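Side-chain contacts in Fe(2+) transporter FeoB (Methanocaldococcus jannaschii, PDB 2WJI), which probably moves ferrous iron across the cell membrane in a GTP-driven uptake system, the part described here being its GTP-binding G domain: residues D56-Y61 with S67-I72; P12-S17 with V86-A91. All blocks are in the same frame, centred on the assembly; numbering follows the deposited sequence.

Interaction 1: D56-Y61 with S67-I72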
ATOM      1  N   ASP A  56      -2.616  -3.333  -8.294  1.00 30.14           N
ATOM      2  CA  ASP A  56      -2.169  -4.185  -7.205  1.00 27.85           C
ATOM      3  C   ASP A  56      -0.994  -5.000  -7.733  1.00 30.30           C
ATOM      4  O   ASP A  56      -1.175  -5.873  -8.581  1.00 28.69           O
ATOM      5  CB  ASP A  56      -3.314  -5.106  -6.781  1.00 29.90           C
ATOM      6  CG  ASP A  56      -3.067  -5.791  -5.437  1.00 34.13           C
ATOM      7  OD1 ASP A  56      -1.987  -5.596  -4.844  1.00 32.52           O
ATOM      8  OD2 ASP A  56      -3.968  -6.530  -4.971  1.00 33.60           O
ATOM      9  N   LEU A  57       0.205  -4.688  -7.252  1.00 26.63           N
ATOM     10  CA  LEU A  57       1.420  -5.359  -7.710  1.00 28.15           C
ATOM     11  C   LEU A  57       1.643  -6.655  -6.947  1.00 27.51           C
ATOM     12  O   LEU A  57       1.226  -6.785  -5.779  1.00 25.50           O
ATOM     13  CB  LEU A  57       2.644  -4.440  -7.576  1.00 27.70           C
ATOM     14  CG  LEU A  57       2.640  -3.155  -8.416  1.00 32.18           C
ATOM     15  CD1 LEU A  57       3.780  -2.223  -8.004  1.00 32.81           C
ATOM     16  CD2 LEU A  57       2.720  -3.467  -9.909  1.00 38.64           C
ATOM     17  N   PRO A  58       2.300  -7.625  -7.605  1.00 28.42           N
ATOM     18  CA  PRO A  58       2.582  -8.928  -7.007  1.00 28.01           C
ATOM     19  C   PRO A  58       3.347  -8.776  -5.701  1.00 29.68           C
ATOM     20  O   PRO A  58       4.234  -7.920  -5.601  1.00 27.10           O
ATOM     21  CB  PRO A  58       3.470  -9.614  -8.057  1.00 33.22           C
ATOM     22  CG  PRO A  58       3.158  -8.921  -9.347  1.00 37.63           C
ATOM     23  CD  PRO A  58       2.831  -7.507  -8.978  1.00 34.00           C
ATOM     24  N   GLY A  59       2.996  -9.593  -4.714  1.00 27.34           N
ATOM     25  CA  GLY A  59       3.655  -9.572  -3.420  1.00 28.30           C
ATOM     26  C   GLY A  59       5.139  -9.856  -3.539  1.00 30.39           C
ATOM     27  O   GLY A  59       5.553 -10.826  -4.189  1.00 24.96           O
ATOM     28  N   VAL A  60       5.947  -9.007  -2.914  1.00 30.87           N
ATOM     29  CA  VAL A  60       7.396  -9.165  -2.959  1.00 28.07           C
ATOM     30  C   VAL A  60       8.004  -8.849  -1.599  1.00 31.02           C
ATOM     31  O   VAL A  60       7.427  -8.086  -0.817  1.00 30.46           O
ATOM     32  CB  VAL A  60       8.036  -8.259  -4.032  1.00 26.36           C
ATOM     33  CG1 VAL A  60       7.645  -8.734  -5.433  1.00 25.35           C
ATOM     34  CG2 VAL A  60       7.623  -6.802  -3.826  1.00 25.70           C
ATOM     35  N   TYR A  61       9.154  -9.450  -1.311  1.00 22.38           N
ATOM     36  CA  TYR A  61       9.870  -9.168  -0.065  1.00 26.35           C
ATOM     37  C   TYR A  61      10.969  -8.131  -0.279  1.00 31.27           C
ATOM     38  O   TYR A  61      11.448  -7.505   0.673  1.00 34.64           O
ATOM     39  CB  TYR A  61      10.486 -10.441   0.512  1.00 33.76           C
ATOM     40  CG  TYR A  61       9.496 -11.396   1.128  1.00 32.65           C
ATOM     41  CD1 TYR A  61       8.847 -11.084   2.318  1.00 36.06           C
ATOM     42  CD2 TYR A  61       9.220 -12.615   0.529  1.00 33.63           C
ATOM     43  CE1 TYR A  61       7.944 -11.966   2.892  1.00 36.29           C
ATOM     44  CE2 TYR A  61       8.319 -13.499   1.089  1.00 40.62           C
ATOM     45  CZ  TYR A  61       7.685 -13.171   2.270  1.00 40.03           C
ATOM     46  OH  TYR A  61       6.786 -14.061   2.822  1.00 44.02           O
ATOM     47  N   SER A  67      13.016 -13.175  -8.742  1.00 51.95           N
ATOM     48  CA  SER A  67      11.781 -13.864  -9.093  1.00 47.09           C
ATOM     49  C   SER A  67      11.052 -13.086 -10.183  1.00 43.95           C
ATOM     50  O   SER A  67      11.380 -11.930 -10.438  1.00 37.97           O
ATOM     51  CB  SER A  67      10.895 -14.016  -7.852  1.00 47.95           C
ATOM     52  OG  SER A  67       9.518 -13.958  -8.183  1.00 47.31           O
ATOM     53  N   ILE A  68      10.083 -13.720 -10.840  1.00 42.02           N
ATOM     54  CA  ILE A  68       9.317 -13.029 -11.873  1.00 45.10           C
ATOM     55  C   ILE A  68       8.591 -11.841 -11.244  1.00 40.20           C
ATOM     56  O   ILE A  68       8.606 -10.734 -11.776  1.00 39.38           O
ATOM     57  CB  ILE A  68       8.291 -13.958 -12.554  1.00 49.37           C
ATOM     58  CG1 ILE A  68       8.993 -15.142 -13.220  1.00 56.93           C
ATOM     59  CG2 ILE A  68       7.488 -13.194 -13.592  1.00 47.42           C
ATOM     60  CD1 ILE A  68       8.111 -15.908 -14.186  1.00 58.79           C
ATOM     61  N   ASP A  69       7.982 -12.081 -10.090  1.00 37.53           N
ATOM     62  CA  ASP A  69       7.221 -11.050  -9.400  1.00 37.93           C
ATOM     63  C   ASP A  69       8.081  -9.840  -9.037  1.00 32.71           C
ATOM     64  O   ASP A  69       7.662  -8.702  -9.225  1.00 33.64           O
ATOM     65  CB  ASP A  69       6.538 -11.631  -8.161  1.00 41.86           C
ATOM     66  CG  ASP A  69       5.341 -12.500  -8.512  1.00 48.44           C
ATOM     67  OD1 ASP A  69       4.759 -12.305  -9.602  1.00 47.65           O
ATOM     68  OD2 ASP A  69       4.977 -13.373  -7.693  1.00 54.84           O
ATOM     69  N   GLU A  70       9.293 -10.077  -8.539  1.00 31.43           N
ATOM     70  CA  GLU A  70      10.158  -8.958  -8.176  1.00 33.55           C
ATOM     71  C   GLU A  70      10.535  -8.119  -9.408  1.00 36.82           C
ATOM     72  O   GLU A  70      10.581  -6.887  -9.338  1.00 33.22           O
ATOM     73  CB  GLU A  70      11.398  -9.431  -7.415  1.00 35.69           C
ATOM     74  CG  GLU A  70      11.084 -10.079  -6.063  1.00 37.84           C
ATOM     75  CD  GLU A  70      12.327 -10.378  -5.239  1.00 46.63           C
ATOM     76  OE1 GLU A  70      12.215 -11.154  -4.264  1.00 48.69           O
ATOM     77  OE2 GLU A  70      13.412  -9.848  -5.564  1.00 48.63           O
ATOM     78  N   ILE A  71      10.777  -8.786 -10.536  1.00 32.94           N
ATOM     79  CA  ILE A  71      11.086  -8.081 -11.781  1.00 40.79           C
ATOM     80  C   ILE A  71       9.885  -7.278 -12.263  1.00 41.05           C
ATOM     81  O   ILE A  71      10.035  -6.152 -12.732  1.00 41.50           O
ATOM     82  CB  ILE A  71      11.504  -9.052 -12.914  1.00 41.23           C
ATOM     83  CG1 ILE A  71      12.583 -10.018 -12.427  1.00 46.83           C
ATOM     84  CG2 ILE A  71      11.978  -8.280 -14.137  1.00 37.97           C
ATOM     85  CD1 ILE A  71      13.899  -9.355 -12.131  1.00 51.01           C
ATOM     86  N   ILE A  72       8.697  -7.867 -12.158  1.00 43.95           N
ATOM     87  CA  ILE A  72       7.471  -7.188 -12.565  1.00 45.95           C
ATOM     88  C   ILE A  72       7.205  -5.938 -11.716  1.00 40.85           C
ATOM     89  O   ILE A  72       6.879  -4.875 -12.247  1.00 34.11           O
ATOM     90  CB  ILE A  72       6.247  -8.126 -12.493  1.00 49.33           C
ATOM     91  CG1 ILE A  72       6.409  -9.295 -13.469  1.00 49.81           C
ATOM     92  CG2 ILE A  72       4.961  -7.350 -12.772  1.00 51.15           C
ATOM     93  CD1 ILE A  72       5.200 -10.209 -13.541  1.00 50.52           C
TER
HETATM   94  O   HOH W   1      10.087 -11.455  -2.976  1.00 28.52           O
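P58 lays its ring against D69 on the first turn of helix 68-80. CB of P58 comes within 3.4 Å of D69 OD1 and 3.7 Å of D69 CB, so the carboxylate rests beside the ring carbons as packing, without a polar bond between them. With CG anti to the carbonyl carbon, beside the backbone N (chi1 -74°), D69 lays its carboxylate along P58 CB. I72 reaches the same ring with its CG2 branch, 4.2 Å from P58 CG, the two side chains crossing at about a right angle. V60 packs on E70: its CG1, opposite the carbonyl carbon about the first torsion (chi1 -68°), lies against E70 CA and sits 3.7 Å from E70 CG, the base of a glutamate that runs extended beyond that carbon. Both oxygens of E70 have partners. OE2 bonds to T64 OG1, and OE1 accepts a hydrogen bond from a water 2.5 Å away, which accepts one from Y61 N at 2.8 Å. At the N-cap of helix 68-80, S67 OG accepts a weak bond from D69 N. Segment 56-61 leaves the end of strand 50-56 and carries the predicted G3 GTP-binding residues; beyond helix 68-80, V60 also touches I9 of strand 3-9 and L100 of helix 94-106.

Interaction 2: P12-S17 with V86-A91. With MG (magnesium ion), chain D; GNP (phosphoaminophosphonic acid-guanylate ester), chain C.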
ATOM      1  N   PRO A  12       4.105 -10.615   0.616  1.00 23.07           N
ATOM      2  CA  PRO A  12       2.999 -11.580   0.590  1.00 26.75           C
ATOM      3  C   PRO A  12       2.151 -11.529   1.859  1.00 26.18           C
ATOM      4  O   PRO A  12       2.678 -11.400   2.973  1.00 26.40           O
ATOM      5  CB  PRO A  12       3.725 -12.925   0.526  1.00 24.20           C
ATOM      6  CG  PRO A  12       5.000 -12.618  -0.212  1.00 28.17           C
ATOM      7  CD  PRO A  12       5.376 -11.201   0.153  1.00 25.52           C
ATOM      8  N   ASN A  13       0.836 -11.607   1.682  1.00 26.36           N
ATOM      9  CA  ASN A  13      -0.076 -11.824   2.797  1.00 25.42           C
ATOM     10  C   ASN A  13      -0.344 -10.612   3.693  1.00 28.24           C
ATOM     11  O   ASN A  13      -0.932 -10.764   4.766  1.00 33.68           O
ATOM     12  CB  ASN A  13       0.430 -12.999   3.653  1.00 27.14           C
ATOM     13  CG  ASN A  13      -0.684 -13.667   4.433  1.00 29.43           C
ATOM     14  OD1 ASN A  13      -1.719 -14.024   3.869  1.00 27.99           O
ATOM     15  ND2 ASN A  13      -0.472 -13.855   5.738  1.00 30.65           N
ATOM     16  N   VAL A  14       0.072  -9.417   3.274  1.00 27.20           N
ATOM     17  CA  VAL A  14      -0.118  -8.230   4.123  1.00 25.68           C
ATOM     18  C   VAL A  14      -1.514  -7.619   4.060  1.00 28.35           C
ATOM     19  O   VAL A  14      -1.877  -6.816   4.925  1.00 29.47           O
ATOM     20  CB  VAL A  14       0.921  -7.113   3.860  1.00 24.91           C
ATOM     21  CG1 VAL A  14       2.314  -7.607   4.199  1.00 22.24           C
ATOM     22  CG2 VAL A  14       0.842  -6.619   2.402  1.00 26.79           C
ATOM     23  N   GLY A  15      -2.296  -8.002   3.057  1.00 27.14           N
ATOM     24  CA  GLY A  15      -3.628  -7.444   2.884  1.00 27.27           C
ATOM     25  C   GLY A  15      -3.762  -6.575   1.643  1.00 29.11           C
ATOM     26  O   GLY A  15      -4.584  -5.654   1.587  1.00 24.14           O
ATOM     27  N   LYS A  16      -2.955  -6.858   0.629  1.00 27.52           N
ATOM     28  CA  LYS A  16      -3.037  -6.064  -0.586  1.00 27.48           C
ATOM     29  C   LYS A  16      -4.407  -6.192  -1.250  1.00 25.97           C
ATOM     30  O   LYS A  16      -5.038  -5.188  -1.560  1.00 26.28           O
ATOM     31  CB  LYS A  16      -1.916  -6.417  -1.568  1.00 22.54           C
ATOM     32  CG  LYS A  16      -0.520  -6.083  -1.058  1.00 23.12           C
ATOM     33  CD  LYS A  16       0.557  -6.432  -2.110  1.00 26.29           C
ATOM     34  CE  LYS A  16       0.586  -7.927  -2.434  1.00 25.44           C
ATOM     35  NZ  LYS A  16       0.910  -8.769  -1.241  1.00 23.62           N
ATOM     36  N   SER A  17      -4.864  -7.424  -1.464  1.00 28.56           N
ATOM     37  CA  SER A  17      -6.153  -7.643  -2.121  1.00 30.29           C
ATOM     38  C   SER A  17      -7.313  -7.100  -1.292  1.00 31.66           C
ATOM     39  O   SER A  17      -8.242  -6.508  -1.840  1.00 30.69           O
ATOM     40  CB  SER A  17      -6.378  -9.129  -2.398  1.00 35.31           C
ATOM     41  OG  SER A  17      -5.577  -9.568  -3.475  1.00 35.62           O
ATOM     42  N   VAL A  86       1.770   3.082  -2.672  1.00 25.52           N
ATOM     43  CA  VAL A  86       1.213   2.817  -1.358  1.00 21.77           C
ATOM     44  C   VAL A  86       1.833   1.521  -0.837  1.00 27.32           C
ATOM     45  O   VAL A  86       1.481   0.421  -1.276  1.00 28.01           O
ATOM     46  CB  VAL A  86      -0.335   2.716  -1.382  1.00 17.23           C
ATOM     47  CG1 VAL A  86      -0.865   2.382  -0.009  1.00 22.71           C
ATOM     48  CG2 VAL A  86      -0.962   4.019  -1.865  1.00 17.95           C
ATOM     49  N   ASN A  87       2.781   1.656   0.082  1.00 24.28           N
ATOM     50  CA  ASN A  87       3.488   0.499   0.612  1.00 28.19           C
ATOM     51  C   ASN A  87       2.693  -0.059   1.787  1.00 24.29           C
ATOM     52  O   ASN A  87       2.614   0.557   2.865  1.00 21.38           O
ATOM     53  CB  ASN A  87       4.917   0.887   1.010  1.00 27.05           C
ATOM     54  CG  ASN A  87       5.725  -0.279   1.569  1.00 32.78           C
ATOM     55  OD1 ASN A  87       5.452  -1.458   1.300  1.00 32.82           O
ATOM     56  ND2 ASN A  87       6.742   0.057   2.355  1.00 28.78           N
ATOM     57  N   ILE A  88       2.070  -1.211   1.559  1.00 22.94           N
ATOM     58  CA  ILE A  88       1.248  -1.840   2.590  1.00 24.93           C
ATOM     59  C   ILE A  88       2.127  -2.730   3.443  1.00 21.99           C
ATOM     60  O   ILE A  88       2.847  -3.589   2.925  1.00 21.54           O
ATOM     61  CB  ILE A  88       0.098  -2.654   1.979  1.00 23.21           C
ATOM     62  CG1 ILE A  88      -0.830  -1.714   1.198  1.00 28.02           C
ATOM     63  CG2 ILE A  88      -0.663  -3.405   3.078  1.00 27.09           C
ATOM     64  CD1 ILE A  88      -1.689  -2.401   0.163  1.00 31.66           C
ATOM     65  N   VAL A  89       2.082  -2.504   4.750  1.00 22.57           N
ATOM     66  CA  VAL A  89       2.917  -3.233   5.690  1.00 26.94           C
ATOM     67  C   VAL A  89       2.078  -3.857   6.808  1.00 30.64           C
ATOM     68  O   VAL A  89       1.044  -3.312   7.205  1.00 33.19           O
ATOM     69  CB  VAL A  89       4.004  -2.311   6.289  1.00 30.93           C
ATOM     70  CG1 VAL A  89       4.754  -1.581   5.176  1.00 37.55           C
ATOM     71  CG2 VAL A  89       3.395  -1.321   7.245  1.00 30.17           C
ATOM     72  N   ASP A  90       2.525  -5.012   7.297  1.00 27.85           N
ATOM     73  CA  ASP A  90       1.834  -5.721   8.369  1.00 24.73           C
ATOM     74  C   ASP A  90       2.321  -5.176   9.701  1.00 25.47           C
ATOM     75  O   ASP A  90       3.509  -5.253  10.009  1.00 28.84           O
ATOM     76  CB  ASP A  90       2.112  -7.226   8.256  1.00 28.32           C
ATOM     77  CG  ASP A  90       1.369  -8.060   9.308  1.00 36.29           C
ATOM     78  OD1 ASP A  90       0.780  -7.494  10.258  1.00 33.61           O
ATOM     79  OD2 ASP A  90       1.386  -9.307   9.179  1.00 35.06           O
ATOM     80  N   ALA A  91       1.403  -4.609  10.485  1.00 26.96           N
ATOM     81  CA  ALA A  91       1.750  -4.033  11.784  1.00 26.04           C
ATOM     82  C   ALA A  91       2.381  -5.054  12.725  1.00 27.86           C
ATOM     83  O   ALA A  91       3.103  -4.678  13.645  1.00 33.06           O
ATOM     84  CB  ALA A  91       0.532  -3.413  12.440  1.00 22.20           C
TER
HETATM   85 MG    MG D1167      -3.477 -10.629  -3.067  1.00 35.34          MG
HETATM   86  PG  GNP C1166      -0.814 -12.001  -1.593  1.00 32.59           P
HETATM   87  O1G GNP C1166      -1.425 -11.389  -2.812  1.00 29.73           O
HETATM   88  O2G GNP C1166       0.629 -11.588  -1.365  1.00 29.98           O
HETATM   89  O3G GNP C1166      -1.001 -13.476  -1.853  1.00 37.89           O
HETATM   90  N3B GNP C1166      -1.660 -11.623  -0.283  1.00 31.56           N
HETATM   91  PB  GNP C1166      -2.371 -10.228   0.056  1.00 31.59           P
HETATM   92  O1B GNP C1166      -1.345  -9.222   0.391  1.00 27.88           O
HETATM   93  O2B GNP C1166      -3.258  -9.883  -1.055  1.00 26.02           O
HETATM   94  O3A GNP C1166      -3.241 -10.421   1.310  1.00 30.98           O
HETATM   95  PA  GNP C1166      -4.779 -10.584   1.374  1.00 32.39           P
HETATM   96  O1A GNP C1166      -5.413  -9.243   1.298  1.00 36.74           O
HETATM   97  O2A GNP C1166      -5.270 -11.601   0.417  1.00 26.57           O
HETATM   98  O5' GNP C1166      -5.055 -11.123   2.819  1.00 43.44           O
HETATM   99  C5' GNP C1166      -4.103 -11.971   3.448  1.00 41.36           C
HETATM  100  C4' GNP C1166      -4.651 -12.459   4.776  1.00 38.57           C
HETATM  101  O4' GNP C1166      -4.559 -11.416   5.783  1.00 31.70           O
HETATM  102  C3' GNP C1166      -6.114 -12.890   4.741  1.00 39.43           C
HETATM  103  O3' GNP C1166      -6.309 -13.963   5.654  1.00 44.20           O
HETATM  104  C2' GNP C1166      -6.827 -11.651   5.243  1.00 36.88           C
HETATM  105  O2' GNP C1166      -8.056 -11.964   5.861  1.00 42.39           O
HETATM  106  C1' GNP C1166      -5.844 -11.171   6.299  1.00 30.41           C
HETATM  107  N9  GNP C1166      -6.018  -9.756   6.578  1.00 29.52           N
HETATM  108  C8  GNP C1166      -6.109  -8.739   5.656  1.00 32.81           C
HETATM  109  N7  GNP C1166      -6.281  -7.569   6.209  1.00 31.57           N
HETATM  110  C5  GNP C1166      -6.321  -7.830   7.579  1.00 28.46           C
HETATM  111  C6  GNP C1166      -6.487  -6.954   8.680  1.00 30.48           C
HETATM  112  O6  GNP C1166      -6.645  -5.722   8.666  1.00 32.23           O
HETATM  113  N1  GNP C1166      -6.470  -7.632   9.902  1.00 22.50           N
HETATM  114  C2  GNP C1166      -6.310  -8.993  10.042  1.00 30.08           C
HETATM  115  N2  GNP C1166      -6.320  -9.469  11.301  1.00 26.42           N
HETATM  116  N3  GNP C1166      -6.149  -9.822   9.016  1.00 32.81           N
HETATM  117  C4  GNP C1166      -6.167  -9.176   7.821  1.00 30.18           C
HETATM  118  O   HOH W   2      -4.894 -12.426  -2.098  1.00 37.87           O
HETATM  119  O   HOH W   3      -3.920 -11.725  -4.973  1.00 31.86           O
HETATM  120  O   HOH W   4      -2.727  -8.662  -4.070  1.00 32.04           O
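V14 meets I88 through methyl groups, CG2 to CG2 at 3.6 Å, while its other branch, CG1, lies 4.1 Å from D90 CB. The I88 CD1 end reaches the start of helix 16-24, 4.0 Å from K16 CA. From that helix start K16 turns to the nucleotide: its chain bends at chi3 (-62°) and chi4 (-61°), bringing NZ to 2.8 Å from both O1B and O2G of GNP, with N11 O as a further acceptor. O1B also takes the backbone N-H groups of G15 and K16, the latter at 2.9 Å and nearly straight (163°). This is the P-loop (Walker A) of the G domain, the loop between strand 3-9 and helix 16-24, whose backbone amides hold the phosphates. Replacing K16 by alanine is likely to leave O1B and O2G without the ammonium they share, and N11 O without its donor. S17 gives its N-H to O2B and its OG to magnesium, 2.4 Å away; O1G, O2B and three waters complete six ligands. N116 ND2 donates to V14 O, and K117 NZ, itself bonded to GNP, to N13 O. Further out, D90 OD1 accepts from T92 N, and D90 N donates to OD1 of N97 on helix 94-106, a residue that V14 also touches.

Interaction 2 is a buried contact near the middle of the domain, where methyls of I88 on strand 84-90 pack on V14 and K16, while the polar groups of 12-17 are spent largely on GNP and magnesium. Interaction 1 lies at the surface, about 13 Å away centre to centre, and fastens a loop to the start of the helix that follows it; its packing mixes apolar carbons with acidic side chains and a bridging water. They hold different elements, yet 56-61 and 12-17 touch: D56 OD1 packs 3.4 Å from K16 CB, and Y61 CE2 lies 3.7 Å from P12 CG. Helix 68-80 then leads along the chain into strand 84-90.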